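Side-chain contacts in peptidyl-prolyl cis-trans isomerase cyclophilin-type (Toxoplasma gondii, PDB 3BO7), which probably catalyses the cis-trans isomerisation of peptide bonds before proline, thereby speeding protein folding, and is seen here bound to the immunosuppressant cyclosporin A: residues Cys51-Met56 and Gln148-Glu153; Pro28-Ser33 and Glu90-Asn95; Val40-Asp45 and Pro77-Gly82; Ser81-Pro84 and Pro88-Asp91; Thr46-Cys51 and Ser117-Thr122. All blocks are in the same frame, centred on the assembly; numbering follows the deposited sequence.

Interaction 1 (Cys51-Met56 and Gln148-Glu153)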
# COMPACT_ATOMS: atom_id res chain seq x y z
N CYS A 51 4.29 2.88 11.30
CA CYS A 51 3.46 1.81 11.87
C CYS A 51 2.85 2.29 13.17
O CYS A 51 3.57 2.53 14.16
CB CYS A 51 4.30 0.55 12.09
SG CYS A 51 3.41 -0.89 12.74
N ILE A 52 1.53 2.44 13.18
CA ILE A 52 0.80 2.89 14.35
C ILE A 52 -0.25 1.86 14.78
O ILE A 52 -1.23 1.62 14.07
CB ILE A 52 0.18 4.31 14.13
CG1 ILE A 52 1.30 5.32 13.83
CG2 ILE A 52 -0.66 4.73 15.35
CD1 ILE A 52 0.85 6.68 13.33
N ARG A 53 0.01 1.26 15.95
CA ARG A 53 -0.90 0.30 16.58
C ARG A 53 -2.33 0.83 16.54
O ARG A 53 -2.57 2.02 16.80
CB ARG A 53 -0.48 0.07 18.04
CG ARG A 53 -1.38 -0.88 18.86
CD ARG A 53 -1.02 -0.82 20.34
NE ARG A 53 -1.86 -1.70 21.16
CZ ARG A 53 -2.88 -1.28 21.92
NH1 ARG A 53 -3.20 0.00 21.97
NH2 ARG A 53 -3.58 -2.16 22.63
N ASN A 54 -3.27 -0.06 16.21
CA ASN A 54 -4.71 0.29 16.13
C ASN A 54 -5.09 1.28 15.03
O ASN A 54 -6.16 1.90 15.07
CB ASN A 54 -5.22 0.80 17.48
CG ASN A 54 -5.37 -0.31 18.50
OD1 ASN A 54 -5.04 -0.13 19.67
ND2 ASN A 54 -5.87 -1.46 18.05
N PHE A 55 -4.21 1.43 14.04
CA PHE A 55 -4.47 2.34 12.94
C PHE A 55 -4.07 1.70 11.62
O PHE A 55 -4.92 1.13 10.93
CB PHE A 55 -3.81 3.72 13.20
CG PHE A 55 -4.00 4.72 12.09
CD1 PHE A 55 -5.17 4.74 11.33
CD2 PHE A 55 -3.00 5.66 11.82
CE1 PHE A 55 -5.34 5.66 10.31
CE2 PHE A 55 -3.16 6.59 10.80
CZ PHE A 55 -4.33 6.59 10.04
N MET A 56 -2.79 1.78 11.26
CA MET A 56 -2.31 1.26 9.98
C MET A 56 -0.79 1.14 9.95
O MET A 56 -0.10 1.64 10.84
CB MET A 56 -2.79 2.14 8.81
CG MET A 56 -2.36 3.60 8.93
SD MET A 56 -0.74 3.93 8.22
CE MET A 56 0.10 4.68 9.62
N GLN A 148 0.88 -9.19 13.64
CA GLN A 148 2.23 -9.17 14.21
C GLN A 148 2.94 -7.85 13.92
O GLN A 148 3.69 -7.35 14.77
CB GLN A 148 3.08 -10.35 13.70
CG GLN A 148 2.74 -11.70 14.33
CD GLN A 148 2.60 -11.64 15.85
OE1 GLN A 148 3.54 -11.31 16.57
NE2 GLN A 148 1.41 -11.97 16.35
N TRP A 149 2.71 -7.29 12.74
CA TRP A 149 3.24 -5.99 12.39
C TRP A 149 2.72 -4.90 13.32
O TRP A 149 3.44 -3.96 13.63
CB TRP A 149 2.92 -5.61 10.95
CG TRP A 149 3.63 -6.42 9.92
CD1 TRP A 149 4.56 -7.41 10.14
CD2 TRP A 149 3.51 -6.28 8.51
NE1 TRP A 149 5.00 -7.90 8.94
CE2 TRP A 149 4.37 -7.23 7.92
CE3 TRP A 149 2.74 -5.46 7.68
CZ2 TRP A 149 4.50 -7.37 6.54
CZ3 TRP A 149 2.87 -5.60 6.31
CH2 TRP A 149 3.74 -6.55 5.75
N GLU A 150 1.47 -5.05 13.74
CA GLU A 150 0.81 -4.09 14.62
C GLU A 150 1.52 -3.98 15.98
O GLU A 150 1.41 -2.96 16.66
CB GLU A 150 -0.66 -4.47 14.80
CG GLU A 150 -1.49 -3.45 15.56
CD GLU A 150 -2.98 -3.75 15.57
OE1 GLU A 150 -3.77 -2.81 15.82
OE2 GLU A 150 -3.38 -4.91 15.32
N LYS A 151 2.25 -5.04 16.35
CA LYS A 151 2.92 -5.16 17.64
C LYS A 151 4.37 -4.69 17.60
O LYS A 151 5.03 -4.62 18.63
CB LYS A 151 2.87 -6.61 18.13
CG LYS A 151 1.56 -6.99 18.79
CD LYS A 151 1.36 -8.50 18.82
CE LYS A 151 -0.04 -8.86 19.31
NZ LYS A 151 -0.57 -10.08 18.63
N LEU A 152 4.85 -4.39 16.39
CA LEU A 152 6.23 -3.93 16.20
C LEU A 152 6.53 -2.68 17.01
O LEU A 152 5.73 -1.73 17.05
CB LEU A 152 6.53 -3.66 14.73
CG LEU A 152 6.84 -4.85 13.82
CD1 LEU A 152 6.69 -4.43 12.38
CD2 LEU A 152 8.24 -5.39 14.07
N GLU A 153 7.68 -2.69 17.67
CA GLU A 153 8.18 -1.53 18.39
C GLU A 153 8.65 -0.50 17.37
O GLU A 153 9.29 -0.85 16.37
CB GLU A 153 9.32 -1.93 19.34
CG GLU A 153 9.74 -0.83 20.31
CD GLU A 153 10.84 -1.28 21.27
OE1 GLU A 153 11.33 -0.43 22.06
OE2 GLU A 153 11.21 -2.47 21.24
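E150 lays its side chain across the backbone of R53 and N54, in the turn after C51 and I52. The chain is stretched out: CG lies anti to the backbone N (chi1 -173°) and the rest runs straight on. This carries the carboxylate to the peptide N-H of N54. N54 N donates to E150 OE1 at 2.8 Å, and the bond is clearly bent, at 140°. OE1 takes it with its anti lone pair, on the side away from the other oxygen. The N54 amide stands nearly upright to the carboxylate. N54 ND2 is 3.3 Å from E150 OE1, but its angle is too poor for a hydrogen bond. The aliphatic part of R53 crosses the E150 chain at a slant, with R53 CG 4.2 Å from E150 CG. In the conformer described, R53 NE is 5.8 Å from E150 OE1; a second conformer exists, so the place of the charged end is uncertain.

Deeper in, C51 points its sulfur at the turn W149-L152. C51 SG lies 3.2 Å from W149 O, the oxygen that accepts the turn bond from L152 N. F55 and M56 both face I52, a classic beta bulge in the hairpin. W149 NE1 is held by Q15 O.

The polar link is one bent bond from a backbone N-H to a carboxylate; any attraction between the charges of R53 and E150 is probably long-range.

Interaction 2 (Pro28-Ser33 and Glu90-Asn95). With SO4 (sulfate ion), chain I; EDO (1,2-ethanediol), chain N.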
# COMPACT_ATOMS: atom_id res chain seq x y z
N PRO A 28 -9.55 1.52 -10.93
CA PRO A 28 -8.68 1.08 -12.04
C PRO A 28 -7.33 1.79 -12.14
O PRO A 28 -6.32 1.13 -12.37
CB PRO A 28 -9.53 1.37 -13.29
CG PRO A 28 -10.64 2.28 -12.83
CD PRO A 28 -10.88 1.92 -11.42
N ARG A 29 -7.31 3.11 -11.98
CA ARG A 29 -6.06 3.87 -12.16
C ARG A 29 -5.02 3.55 -11.09
O ARG A 29 -3.83 3.41 -11.39
CB ARG A 29 -6.35 5.37 -12.20
CG ARG A 29 -7.22 5.79 -13.37
CD ARG A 29 -6.42 6.57 -14.40
NE ARG A 29 -5.83 5.73 -15.43
CZ ARG A 29 -4.81 6.11 -16.20
NH1 ARG A 29 -4.25 7.30 -16.05
NH2 ARG A 29 -4.34 5.26 -17.12
N ALA A 30 -5.48 3.42 -9.85
CA ALA A 30 -4.60 3.09 -8.73
C ALA A 30 -4.06 1.66 -8.84
O ALA A 30 -2.90 1.41 -8.51
CB ALA A 30 -5.31 3.33 -7.39
N CYS A 31 -4.90 0.74 -9.30
CA CYS A 31 -4.51 -0.66 -9.48
C CYS A 31 -3.53 -0.78 -10.63
O CYS A 31 -2.49 -1.43 -10.50
CB CYS A 31 -5.73 -1.53 -9.72
SG CYS A 31 -6.78 -1.62 -8.29
N ASP A 32 -3.86 -0.12 -11.74
CA ASP A 32 -2.98 -0.08 -12.91
C ASP A 32 -1.60 0.47 -12.59
O ASP A 32 -0.58 -0.17 -12.88
CB ASP A 32 -3.63 0.74 -14.02
CG ASP A 32 -3.06 0.43 -15.37
OD1 ASP A 32 -2.18 -0.45 -15.47
OD2 ASP A 32 -3.51 1.07 -16.35
N SER A 33 -1.56 1.65 -11.97
CA SER A 33 -0.30 2.26 -11.54
C SER A 33 0.53 1.28 -10.71
O SER A 33 1.73 1.11 -10.96
CB SER A 33 -0.57 3.53 -10.72
OG SER A 33 0.64 4.07 -10.23
N GLU A 90 -5.32 11.06 -10.17
CA GLU A 90 -6.49 11.51 -9.43
C GLU A 90 -7.04 10.45 -8.49
O GLU A 90 -6.81 9.24 -8.65
CB GLU A 90 -7.58 11.98 -10.40
CG GLU A 90 -7.20 13.25 -11.17
CD GLU A 90 -8.33 13.80 -12.03
OE1 GLU A 90 -8.10 14.80 -12.75
OE2 GLU A 90 -9.45 13.24 -11.98
N ASP A 91 -7.77 10.91 -7.48
CA ASP A 91 -8.38 10.03 -6.51
C ASP A 91 -9.53 9.25 -7.14
O ASP A 91 -10.14 9.69 -8.13
CB ASP A 91 -8.89 10.85 -5.31
CG ASP A 91 -7.76 11.49 -4.51
OD1 ASP A 91 -6.73 10.81 -4.26
OD2 ASP A 91 -7.91 12.67 -4.13
N GLU A 92 -9.82 8.09 -6.57
CA GLU A 92 -10.93 7.26 -7.00
C GLU A 92 -11.64 6.74 -5.78
O GLU A 92 -11.08 5.95 -5.00
CB GLU A 92 -10.45 6.10 -7.85
CG GLU A 92 -9.71 6.49 -9.12
CD GLU A 92 -8.95 5.33 -9.72
OE1 GLU A 92 -7.94 4.90 -9.10
OE2 GLU A 92 -9.36 4.86 -10.80
N PHE A 93 -12.88 7.19 -5.60
CA PHE A 93 -13.68 6.84 -4.46
C PHE A 93 -14.87 6.06 -4.95
O PHE A 93 -15.23 6.14 -6.13
CB PHE A 93 -14.11 8.11 -3.70
CG PHE A 93 -12.97 9.03 -3.34
CD1 PHE A 93 -11.83 8.53 -2.71
CD2 PHE A 93 -13.05 10.39 -3.62
CE1 PHE A 93 -10.77 9.38 -2.38
CE2 PHE A 93 -11.99 11.25 -3.29
CZ PHE A 93 -10.85 10.74 -2.66
N ASP A 94 -15.47 5.28 -4.05
CA ASP A 94 -16.63 4.46 -4.35
C ASP A 94 -17.26 4.15 -3.01
O ASP A 94 -16.56 3.82 -2.06
CB ASP A 94 -16.19 3.17 -5.07
CG ASP A 94 -17.36 2.41 -5.70
OD1 ASP A 94 -18.29 1.98 -4.97
OD2 ASP A 94 -17.32 2.19 -6.93
N ASN A 95 -18.59 4.27 -2.92
CA ASN A 95 -19.30 4.13 -1.64
C ASN A 95 -19.23 2.74 -1.05
O ASN A 95 -19.42 2.56 0.15
CB ASN A 95 -20.77 4.54 -1.78
CG ASN A 95 -20.95 5.99 -2.16
OD1 ASN A 95 -21.80 6.32 -2.99
ND2 ASN A 95 -20.16 6.88 -1.56
S SO4 I . -5.53 10.18 -13.92
O1 SO4 I . -6.01 9.11 -13.06
O2 SO4 I . -4.38 9.72 -14.68
O3 SO4 I . -6.58 10.60 -14.86
O4 SO4 I . -5.18 11.32 -13.08
C1 EDO N . -1.83 5.33 -19.78
O1 EDO N . -1.87 6.59 -19.10
C2 EDO N . -0.64 5.33 -20.74
O2 EDO N . -0.23 3.99 -21.04
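The two oxygens of the E92 carboxylate are gripped by consecutive backbone N-H groups in the first turn of helix 28-39. R29 N donates to E92 OE2 at 2.9 Å, fairly straight at 160°. A30 N donates to E92 OE1 at 3.0 Å and is more bent, at 146°. OE2 uses its syn lone pair. OE1 is also met on the syn side, but from somewhat out of the carboxylate plane. The two bonds together fix the rotation of the carboxylate. Its negative charge sits at the positive end of the helix dipole, which would probably steady both.

Carbon atoms close round the same group. The P28 ring brings CD to 3.4 Å from E92 OE2, and R29 CB and A30 CB also touch the carboxylate. E92 N is itself bonded to T134 OG1, which helps place the side chain.

The bends of R29 at chi2 (-109°) and chi3 carry its guanidinium from E92 to a sulfate, which it meets with its edge. R29 NH1 donates to sulfate O2 at 2.8 Å, and E90 N donates to O4 of the same ion at 2.9 Å. The ion, probably from the crystallisation liquor, thus bridges the two segments.

A30 also packs on F136 of strand 135-141. This places the contact where a helix covers the beta barrel, as is typical of the cyclophilin fold.

Interaction 3 (Val40-Asp45 and Pro77-Gly82)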
# COMPACT_ATOMS: atom_id res chain seq x y z
N VAL A 40 8.15 -3.44 -12.99
CA VAL A 40 9.55 -3.01 -13.04
C VAL A 40 10.29 -3.15 -11.70
O VAL A 40 11.35 -2.55 -11.50
CB VAL A 40 9.69 -1.56 -13.55
CG1 VAL A 40 9.18 -1.45 -14.97
CG2 VAL A 40 8.96 -0.58 -12.63
N LYS A 41 9.70 -3.94 -10.79
CA LYS A 41 10.30 -4.27 -9.47
C LYS A 41 10.54 -3.07 -8.52
O LYS A 41 11.28 -3.18 -7.54
CB LYS A 41 11.58 -5.13 -9.63
CG LYS A 41 11.43 -6.39 -10.51
CD LYS A 41 10.30 -7.30 -10.05
CE LYS A 41 10.14 -8.54 -10.94
NZ LYS A 41 11.27 -9.52 -10.78
N TYR A 42 9.88 -1.96 -8.83
CA TYR A 42 9.88 -0.73 -8.02
C TYR A 42 9.80 -0.93 -6.50
O TYR A 42 10.50 -0.24 -5.75
CB TYR A 42 8.73 0.14 -8.51
CG TYR A 42 8.52 1.45 -7.81
CD1 TYR A 42 9.12 2.62 -8.28
CD2 TYR A 42 7.67 1.53 -6.70
CE1 TYR A 42 8.91 3.83 -7.63
CE2 TYR A 42 7.46 2.72 -6.05
CZ TYR A 42 8.07 3.87 -6.52
OH TYR A 42 7.83 5.05 -5.88
N PHE A 43 8.95 -1.85 -6.05
CA PHE A 43 8.70 -2.02 -4.62
C PHE A 43 9.72 -2.92 -3.90
O PHE A 43 9.75 -2.95 -2.66
CB PHE A 43 7.27 -2.51 -4.35
CG PHE A 43 6.21 -1.50 -4.68
CD1 PHE A 43 5.98 -0.41 -3.84
CD2 PHE A 43 5.44 -1.63 -5.84
CE1 PHE A 43 5.00 0.53 -4.14
CE2 PHE A 43 4.46 -0.70 -6.15
CZ PHE A 43 4.23 0.39 -5.30
N ASP A 44 10.53 -3.63 -4.67
CA ASP A 44 11.58 -4.48 -4.11
C ASP A 44 12.51 -3.62 -3.28
O ASP A 44 13.02 -2.60 -3.76
CB ASP A 44 12.37 -5.19 -5.22
CG ASP A 44 11.59 -6.33 -5.87
OD1 ASP A 44 10.34 -6.41 -5.71
OD2 ASP A 44 12.24 -7.17 -6.54
N ASP A 45 12.71 -4.04 -2.03
CA ASP A 45 13.61 -3.38 -1.05
C ASP A 45 13.03 -2.14 -0.35
O ASP A 45 13.66 -1.59 0.55
CB ASP A 45 15.00 -3.10 -1.65
CG ASP A 45 15.72 -4.38 -2.10
OD1 ASP A 45 15.63 -5.40 -1.38
OD2 ASP A 45 16.36 -4.35 -3.17
N PRO A 77 14.80 6.73 -7.62
CA PRO A 77 15.09 7.24 -6.28
C PRO A 77 13.95 8.04 -5.63
O PRO A 77 13.82 8.02 -4.41
CB PRO A 77 16.33 8.12 -6.49
CG PRO A 77 16.26 8.55 -7.91
CD PRO A 77 15.57 7.44 -8.66
N ARG A 78 13.15 8.75 -6.44
CA ARG A 78 11.97 9.45 -5.92
C ARG A 78 10.67 8.72 -6.27
O ARG A 78 10.62 7.94 -7.23
CB ARG A 78 11.92 10.92 -6.36
CG ARG A 78 11.54 11.17 -7.80
CD ARG A 78 11.25 12.67 -8.06
NE ARG A 78 12.47 13.48 -8.07
CZ ARG A 78 12.74 14.45 -8.94
NH1 ARG A 78 11.88 14.77 -9.91
NH2 ARG A 78 13.89 15.11 -8.86
N SER A 79 9.63 8.97 -5.47
CA SER A 79 8.33 8.34 -5.65
C SER A 79 7.66 8.83 -6.93
O SER A 79 7.61 10.03 -7.21
CB SER A 79 7.44 8.58 -4.43
OG SER A 79 7.81 7.74 -3.35
N ILE A 80 7.15 7.88 -7.69
CA ILE A 80 6.48 8.13 -8.95
C ILE A 80 5.27 7.21 -9.02
O ILE A 80 5.21 6.22 -8.28
CB ILE A 80 7.42 7.84 -10.17
CG1 ILE A 80 8.15 6.50 -9.98
CG2 ILE A 80 8.39 9.01 -10.40
CD1 ILE A 80 8.73 5.92 -11.26
N SER A 81 4.31 7.52 -9.89
CA SER A 81 3.27 6.57 -10.20
C SER A 81 3.79 5.59 -11.25
O SER A 81 4.88 5.78 -11.80
CB SER A 81 2.01 7.29 -10.69
OG SER A 81 2.23 7.86 -11.97
N GLY A 82 3.01 4.55 -11.54
CA GLY A 82 3.37 3.56 -12.55
C GLY A 82 3.19 3.98 -14.00
O GLY A 82 3.65 3.29 -14.90
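Y42 and I80 meet across two backbones that stay well apart, the nearest CA atoms being Y42 and G82 at 9.0 Å. The first backbone follows a Schellman motif that ends helix 28-39, with K41 at C-prime, and continues as a type I turn from K41 to D44. Y42 alone spans the gap from this side. Its CG is anti to the backbone N (chi1 179°), which swings the ring out toward the S79-I80 peptide.

The ring end then does two jobs. Its CE1 packs on I80, 3.6 Å from I80 CG1, and the two side chains meet at a slant. Its hydroxyl sits beside the backbone. I80 N donates to Y42 OH in a weak bond of 3.4 Å, though a fairly straight one. The stronger partner of that hydroxyl is S117 OG. The hydroxyl thus has one sound partner and one weak one, from two parts of the chain, in a buried place.

R65 makes a cation-pi contact with the Y42 ring and also bonds Y42 O. S79 OG turns to other partners, E63 OE1 and A62 N. The closest atom of the segment 77-82 to Y42 OH is a carbon, S79 CA at 3.3 Å.

Interaction 4 (Ser81-Pro84 and Pro88-Asp91). With SO4 (sulfate ion), chain I.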
# COMPACT_ATOMS: atom_id res chain seq x y z
N SER A 81 4.31 7.52 -9.89
CA SER A 81 3.27 6.57 -10.20
C SER A 81 3.79 5.59 -11.25
O SER A 81 4.88 5.78 -11.80
CB SER A 81 2.01 7.29 -10.69
OG SER A 81 2.23 7.86 -11.97
N GLY A 82 3.01 4.55 -11.54
CA GLY A 82 3.37 3.56 -12.55
C GLY A 82 3.19 3.98 -14.00
O GLY A 82 3.65 3.29 -14.90
N PHE A 83 2.52 5.11 -14.23
CA PHE A 83 2.25 5.63 -15.58
C PHE A 83 3.48 6.29 -16.23
O PHE A 83 4.38 6.74 -15.53
CB PHE A 83 1.06 6.58 -15.53
CG PHE A 83 -0.21 5.95 -14.96
CD1 PHE A 83 -0.84 4.89 -15.62
CD2 PHE A 83 -0.77 6.43 -13.77
CE1 PHE A 83 -2.00 4.30 -15.09
CE2 PHE A 83 -1.93 5.85 -13.24
CZ PHE A 83 -2.55 4.79 -13.91
N PRO A 84 3.54 6.32 -17.58
CA PRO A 84 4.64 7.06 -18.24
C PRO A 84 4.76 8.52 -17.81
O PRO A 84 3.78 9.27 -17.87
CB PRO A 84 4.30 6.97 -19.74
CG PRO A 84 2.90 6.45 -19.83
CD PRO A 84 2.68 5.64 -18.57
N PRO A 88 1.51 12.36 -10.64
CA PRO A 88 0.45 11.91 -9.74
C PRO A 88 -0.86 11.69 -10.47
O PRO A 88 -1.10 12.33 -11.50
CB PRO A 88 0.30 13.08 -8.75
CG PRO A 88 0.91 14.24 -9.43
CD PRO A 88 2.02 13.70 -10.26
N PHE A 89 -1.69 10.80 -9.95
CA PHE A 89 -3.00 10.55 -10.55
C PHE A 89 -4.13 10.88 -9.59
O PHE A 89 -3.94 10.99 -8.37
CB PHE A 89 -3.11 9.12 -11.12
CG PHE A 89 -2.86 8.04 -10.12
CD1 PHE A 89 -3.92 7.50 -9.36
CD2 PHE A 89 -1.59 7.54 -9.92
CE1 PHE A 89 -3.69 6.50 -8.43
CE2 PHE A 89 -1.35 6.54 -8.99
CZ PHE A 89 -2.40 6.02 -8.24
N GLU A 90 -5.32 11.06 -10.17
CA GLU A 90 -6.49 11.51 -9.43
C GLU A 90 -7.04 10.45 -8.49
O GLU A 90 -6.81 9.24 -8.65
CB GLU A 90 -7.58 11.98 -10.40
CG GLU A 90 -7.20 13.25 -11.17
CD GLU A 90 -8.33 13.80 -12.03
OE1 GLU A 90 -8.10 14.80 -12.75
OE2 GLU A 90 -9.45 13.24 -11.98
N ASP A 91 -7.77 10.91 -7.48
CA ASP A 91 -8.38 10.03 -6.51
C ASP A 91 -9.53 9.25 -7.14
O ASP A 91 -10.14 9.69 -8.13
CB ASP A 91 -8.89 10.85 -5.31
CG ASP A 91 -7.76 11.49 -4.51
OD1 ASP A 91 -6.73 10.81 -4.26
OD2 ASP A 91 -7.91 12.67 -4.13
S SO4 I . -5.53 10.18 -13.92
O1 SO4 I . -6.01 9.11 -13.06
O2 SO4 I . -4.38 9.72 -14.68
O3 SO4 I . -6.58 10.60 -14.86
O4 SO4 I . -5.18 11.32 -13.08
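The rings of F83 and F89 meet as an offset T-shaped pair, with the edge of F83 toward the face of F89. Their planes stand at 90° and the ring centres are 5.7 Å apart. The touching corner of F83 is CE2, which lies 3.7 Å from F89 CD2. F89 CG is almost as near, and it lies in the plane of the F83 ring. R29 makes a cation-pi contact with F83.

The edge of F89 has a different neighbour. S81 CB approaches it in the ring plane, 3.7 Å from F89 CD2. S81 OG is hydrogen-bonded to A87 O, while its CB meets the ring.

All this takes place in the long excursion between strands 56-59 and 104-107 of the cyclophilin barrel. The chain turns back on itself there, and S81 and P88 come closest, with CA atoms 6.1 Å apart. Helix 28-39 lies against the pair: S33 touches S81, F83 and F89, and its OG is bonded to G82 N.

F89 holds CG between its backbone N and carbonyl carbon (chi1 57°), a crowded position that tucks the ring in toward S81. Its backbone is bonded to N115, and F89 O accepts from N115 ND2.

Interaction 5 (Thr46-Cys51 and Ser117-Thr122)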
# COMPACT_ATOMS: atom_id res chain seq x y z
N THR A 46 11.84 -1.70 -0.74
CA THR A 46 11.13 -0.69 0.04
C THR A 46 10.71 -1.29 1.39
O THR A 46 10.58 -2.52 1.52
CB THR A 46 9.90 -0.08 -0.69
OG1 THR A 46 8.93 -1.09 -0.97
CG2 THR A 46 10.34 0.61 -1.99
N ILE A 47 10.50 -0.42 2.37
CA ILE A 47 10.15 -0.84 3.72
C ILE A 47 8.74 -0.40 4.11
O ILE A 47 8.08 0.33 3.38
CB ILE A 47 11.17 -0.31 4.77
CG1 ILE A 47 11.35 1.21 4.64
CG2 ILE A 47 12.51 -1.05 4.66
CD1 ILE A 47 12.12 1.83 5.80
N PHE A 48 8.28 -0.88 5.26
CA PHE A 48 7.09 -0.33 5.91
C PHE A 48 7.58 0.59 7.03
O PHE A 48 7.92 0.14 8.12
CB PHE A 48 6.17 -1.45 6.42
CG PHE A 48 5.43 -2.17 5.32
CD1 PHE A 48 4.13 -1.81 5.00
CD2 PHE A 48 6.05 -3.18 4.59
CE1 PHE A 48 3.43 -2.47 3.99
CE2 PHE A 48 5.37 -3.85 3.57
CZ PHE A 48 4.06 -3.49 3.27
N HIS A 49 7.60 1.89 6.72
CA HIS A 49 8.37 2.90 7.47
C HIS A 49 7.57 3.66 8.52
O HIS A 49 8.12 4.45 9.26
CB HIS A 49 8.98 3.92 6.50
CG HIS A 49 7.97 4.85 5.91
ND1 HIS A 49 7.23 4.54 4.79
CD2 HIS A 49 7.55 6.08 6.31
CE1 HIS A 49 6.41 5.54 4.51
NE2 HIS A 49 6.59 6.48 5.42
N ARG A 50 6.26 3.46 8.54
CA ARG A 50 5.43 4.10 9.54
C ARG A 50 4.35 3.11 9.99
O ARG A 50 3.60 2.57 9.17
CB ARG A 50 4.83 5.41 9.01
CG ARG A 50 3.91 6.12 10.00
CD ARG A 50 3.65 7.57 9.62
NE ARG A 50 2.51 8.12 10.34
CZ ARG A 50 1.27 8.20 9.85
NH1 ARG A 50 1.00 7.79 8.62
NH2 ARG A 50 0.29 8.70 10.60
N CYS A 51 4.29 2.88 11.30
CA CYS A 51 3.46 1.81 11.87
C CYS A 51 2.85 2.29 13.17
O CYS A 51 3.57 2.53 14.16
CB CYS A 51 4.30 0.55 12.09
SG CYS A 51 3.41 -0.89 12.74
N SER A 117 2.95 6.34 -5.21
CA SER A 117 3.26 4.94 -4.89
C SER A 117 3.07 4.51 -3.43
O SER A 117 3.05 3.32 -3.14
CB SER A 117 4.67 4.60 -5.36
OG SER A 117 5.64 5.09 -4.47
N GLU A 118 2.96 5.47 -2.52
CA GLU A 118 2.83 5.15 -1.09
C GLU A 118 1.42 4.69 -0.74
O GLU A 118 0.43 5.24 -1.22
CB GLU A 118 3.22 6.34 -0.22
CG GLU A 118 4.70 6.45 -0.01
CD GLU A 118 5.09 7.48 1.05
OE1 GLU A 118 4.76 7.29 2.25
OE2 GLU A 118 5.76 8.47 0.67
N PHE A 119 1.35 3.68 0.12
CA PHE A 119 0.09 3.07 0.45
C PHE A 119 0.08 2.68 1.92
O PHE A 119 1.10 2.71 2.58
CB PHE A 119 -0.14 1.83 -0.43
CG PHE A 119 0.93 0.79 -0.30
CD1 PHE A 119 0.82 -0.22 0.66
CD2 PHE A 119 2.08 0.85 -1.10
CE1 PHE A 119 1.83 -1.17 0.80
CE2 PHE A 119 3.09 -0.09 -0.96
CZ PHE A 119 2.97 -1.10 -0.01
N PHE A 120 -1.10 2.33 2.42
CA PHE A 120 -1.21 1.79 3.77
C PHE A 120 -2.17 0.61 3.84
O PHE A 120 -3.04 0.44 2.98
CB PHE A 120 -1.60 2.87 4.79
CG PHE A 120 -2.91 3.57 4.51
CD1 PHE A 120 -4.03 3.31 5.28
CD2 PHE A 120 -3.00 4.53 3.51
CE1 PHE A 120 -5.23 3.98 5.05
CE2 PHE A 120 -4.19 5.20 3.27
CZ PHE A 120 -5.31 4.93 4.05
N ILE A 121 -1.98 -0.21 4.86
CA ILE A 121 -2.93 -1.27 5.14
C ILE A 121 -3.45 -1.06 6.56
O ILE A 121 -2.66 -0.87 7.50
CB ILE A 121 -2.31 -2.67 4.95
CG1 ILE A 121 -1.63 -2.76 3.58
CG2 ILE A 121 -3.38 -3.75 5.08
CD1 ILE A 121 -0.81 -4.00 3.34
N THR A 122 -4.77 -1.06 6.70
CA THR A 122 -5.38 -0.77 7.99
C THR A 122 -5.21 -1.92 8.98
O THR A 122 -5.22 -3.09 8.59
CB THR A 122 -6.89 -0.45 7.85
OG1 THR A 122 -7.63 -1.65 7.59
CG2 THR A 122 -7.13 0.58 6.75
O HOH W 1 5.79 9.30 3.77
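F48 and F119 cross at about a right angle, their ring planes 85° apart and their centres 5.9 Å apart. They touch at corners, F48 CE1 to F119 CE1 at 3.8 Å. The W149 ring meets F48, and L105 packs on F119.

H49 and E118 form the polar half. The carboxylate stands at the edge of the imidazole, its plane turned 73° from the ring. H49 CE1 is 3.3 Å from E118 OE1, so a ring carbon makes the direct approach. A water also lies between them: it donates to E118 OE1 at 2.7 Å and has a weak 3.4 Å link to H49 NE2. The main partner of E118 is R61, through a salt bridge at OE2.

H49 and R50 both face Q58, a classic beta bulge. R50 NH2 is hydrogen-bonded to the backbone of the bound peptide, and E118 and F120 pack on it. Strand 56-59 lies between strands 48-52 and 119-122 in the antiparallel sheet, an arrangement belonging to the cyclophilin barrel beside its ligand groove.

In the fold
All five contacts lie in one cyclophilin domain. Along the chain, helix 28-39 comes first, then the loop 40-45, strand 48-52, the long loop holding 77-95, strand 119-122 and helix 143-149. Interactions 1 and 5 share C51 and strand 48-52, with centres 11 Å apart. Interactions 2 and 4 share E90 and D91, touch the same sulfate, and have centres 10 Å apart. They lie across the chain's centre from interaction 1. Interaction 3 links the two groups: it shares S81 and G82 with interaction 4 and reaches interaction 5 through Y42 and S117. Interactions 2 and 4 fasten the long loop to helix 28-39 and to itself. Residues of 1 and 5 touch the bound cyclosporin A.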